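Local coordinates for acid phosphatase (Bacillus anthracis, PDB 2I34), which probably hydrolyses phosphate monoesters at acidic pH as a magnesium-binding phosphatase of the HAD superfamily, subfamily IIIB, at residues V63-E68 with F178-S183. Residues are numbered along the deposited sequence; the frame is centred on the assembly and turned at random.
Sequences VLDLDE and FGDNLS. With MG (magnesium ion), chain C; WO4 (tungstate(VI)ion), chain D.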
loop_
_atom_site.group_PDB
_atom_site.type_symbol
_atom_site.label_atom_id
_atom_site.label_comp_id
_atom_site.label_asym_id
_atom_site.label_seq_id
_atom_site.Cartn_x
_atom_site.Cartn_y
_atom_site.Cartn_z
ATOM N N VAL A 63 7.621 -4.984 -17.627
ATOM C CA VAL A 63 8.391 -3.800 -17.278
ATOM C C VAL A 63 8.220 -3.564 -15.772
ATOM O O VAL A 63 7.101 -3.598 -15.250
ATOM C CB VAL A 63 7.905 -2.552 -18.082
ATOM C CG1 VAL A 63 8.418 -1.254 -17.501
ATOM C CG2 VAL A 63 8.290 -2.671 -19.569
ATOM N N LEU A 64 9.341 -3.344 -15.094
ATOM C CA LEU A 64 9.338 -2.963 -13.696
ATOM C C LEU A 64 10.205 -1.746 -13.465
ATOM O O LEU A 64 11.315 -1.632 -14.012
ATOM C CB LEU A 64 9.862 -4.093 -12.806
ATOM C CG LEU A 64 9.295 -5.501 -13.034
ATOM C CD1 LEU A 64 10.198 -6.307 -13.962
ATOM C CD2 LEU A 64 9.078 -6.201 -11.688
ATOM N N ASP A 65 9.684 -0.849 -12.635
ATOM C CA ASP A 65 10.482 0.131 -11.917
ATOM C C ASP A 65 11.446 -0.590 -10.957
ATOM O O ASP A 65 11.201 -1.749 -10.603
ATOM C CB ASP A 65 9.548 1.023 -11.106
ATOM C CG ASP A 65 10.288 1.985 -10.243
ATOM O OD1 ASP A 65 11.038 2.797 -10.817
ATOM O OD2 ASP A 65 10.131 1.939 -8.990
ATOM N N LEU A 66 12.526 0.086 -10.536
ATOM C CA LEU A 66 13.438 -0.483 -9.520
ATOM C C LEU A 66 13.206 -0.031 -8.072
ATOM O O LEU A 66 12.873 -0.850 -7.218
ATOM C CB LEU A 66 14.911 -0.270 -9.905
ATOM C CG LEU A 66 15.412 -1.179 -11.031
ATOM C CD1 LEU A 66 16.858 -0.840 -11.409
ATOM C CD2 LEU A 66 15.297 -2.645 -10.628
ATOM N N ASP A 67 13.415 1.251 -7.795
ATOM C CA ASP A 67 13.390 1.762 -6.420
ATOM C C ASP A 67 11.983 1.723 -5.851
ATOM O O ASP A 67 11.056 2.303 -6.411
ATOM C CB ASP A 67 13.985 3.178 -6.347
ATOM C CG ASP A 67 15.415 3.222 -6.861
ATOM O OD1 ASP A 67 16.183 2.279 -6.573
ATOM O OD2 ASP A 67 15.764 4.147 -7.614
ATOM N N GLU A 68 11.845 1.015 -4.730
ATOM C CA GLU A 68 10.567 0.807 -4.048
ATOM C C GLU A 68 9.596 -0.076 -4.847
ATOM O O GLU A 68 8.415 -0.158 -4.516
ATOM C CB GLU A 68 9.945 2.138 -3.607
ATOM C CG GLU A 68 10.552 2.684 -2.285
ATOM C CD GLU A 68 12.079 2.652 -2.256
ATOM O OE1 GLU A 68 12.733 3.487 -2.928
ATOM O OE2 GLU A 68 12.612 1.773 -1.560
ATOM N N PHE A 178 5.020 -2.932 -13.462
ATOM C CA PHE A 178 5.103 -2.926 -12.007
ATOM C C PHE A 178 5.755 -1.620 -11.524
ATOM O O PHE A 178 6.793 -1.184 -12.067
ATOM C CB PHE A 178 5.926 -4.116 -11.491
ATOM C CG PHE A 178 5.332 -5.478 -11.821
ATOM C CD1 PHE A 178 4.718 -6.239 -10.839
ATOM C CD2 PHE A 178 5.414 -5.992 -13.110
ATOM C CE1 PHE A 178 4.193 -7.494 -11.134
ATOM C CE2 PHE A 178 4.878 -7.230 -13.425
ATOM C CZ PHE A 178 4.268 -7.989 -12.424
ATOM N N GLY A 179 5.165 -1.010 -10.501
ATOM C CA GLY A 179 5.709 0.229 -9.941
ATOM C C GLY A 179 5.056 0.710 -8.658
ATOM O O GLY A 179 3.997 0.207 -8.251
ATOM N N ASP A 180 5.707 1.670 -8.013
ATOM C CA ASP A 180 5.184 2.306 -6.796
ATOM C C ASP A 180 4.722 3.743 -7.064
ATOM O O ASP A 180 4.225 4.418 -6.162
ATOM C CB ASP A 180 6.262 2.336 -5.695
ATOM C CG ASP A 180 7.466 3.187 -6.087
ATOM O OD1 ASP A 180 8.203 2.753 -7.005
ATOM O OD2 ASP A 180 7.660 4.294 -5.511
ATOM N N ASN A 181 4.918 4.196 -8.297
ATOM C CA ASN A 181 4.708 5.576 -8.695
ATOM C C ASN A 181 3.863 5.505 -9.961
ATOM O O ASN A 181 4.160 4.714 -10.839
ATOM C CB ASN A 181 6.076 6.236 -8.927
ATOM C CG ASN A 181 6.009 7.739 -9.238
ATOM O OD1 ASN A 181 5.069 8.231 -9.853
ATOM N ND2 ASN A 181 7.068 8.462 -8.849
ATOM N N LEU A 182 2.802 6.308 -10.046
ATOM C CA LEU A 182 1.896 6.265 -11.212
ATOM C C LEU A 182 2.652 6.488 -12.513
ATOM O O LEU A 182 2.299 5.928 -13.549
ATOM C CB LEU A 182 0.768 7.294 -11.083
ATOM C CG LEU A 182 -0.239 7.013 -9.962
ATOM C CD1 LEU A 182 -1.218 8.179 -9.827
ATOM C CD2 LEU A 182 -0.985 5.680 -10.193
ATOM N N SER A 183 3.711 7.293 -12.465
ATOM C CA SER A 183 4.505 7.548 -13.671
ATOM C C SER A 183 5.340 6.337 -14.116
ATOM O O SER A 183 6.005 6.402 -15.137
ATOM C CB SER A 183 5.365 8.813 -13.524
ATOM O OG SER A 183 6.296 8.716 -12.470
HETATM MG MG MG C . 9.959 3.537 -7.738
HETATM W W WO4 D . 12.736 4.374 -9.960
HETATM O O1 WO4 D . 14.115 5.733 -9.342
HETATM O O2 WO4 D . 11.409 4.238 -8.429
HETATM O O3 WO4 D . 13.934 2.787 -10.152
HETATM O O4 WO4 D . 12.053 5.181 -11.683
HETATM O O HOH W 1 9.969 5.205 -6.422
HETATM O O HOH W 2 8.849 4.599 -9.173
#
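A magnesium ion joins the two segments: Asp65 OD2 binds it at 2.0 Å and Asp180 OD1 at 2.1 Å. The backbone O of Asp67, two waters and O2 of a bound tungstate complete six ligands. The two carboxylate oxygens, Asp65 OD2 and Asp180 OD1, lie 2.9 Å apart, a closeness the shared cation makes possible. With chi1 at 64°, Asp180 swings its carboxylate in to the metal. Its OD2 accepts from a metal-bound water and from Asn216 ND2, so both oxygens are held. Extended away from its backbone N (chi1 175°), the Asp65 carboxylate spans the two centres: OD2 is on the magnesium ion and OD1 is 2.5 Å from the tungsten. Thr69 OG1 hydrogen-bonds to Asp65 OD2. The backbone N of Asp67 reaches tungstate O3 at 2.9 Å in a nearly straight bond, and Arg126 NH2 forms a salt bridge with Asp67 OD1. Behind the site, parallel strands 59-64 and 172-179 meet in the central sheet. Phe178 N hydrogen-bonds to Val63 O, and Asp65 N to Phe178 O. Leu64 and Phe178 project from the same face of the sheet, and Leu64 CD2 comes within 3.8 Å of Phe178 CB. The site at these strand ends fits the HAD DxDx(T/V) motif. In this family the first Asp is the usual nucleophile, so tungstate bound through Asp65 OD1 probably mimics the phosphoryl group under attack.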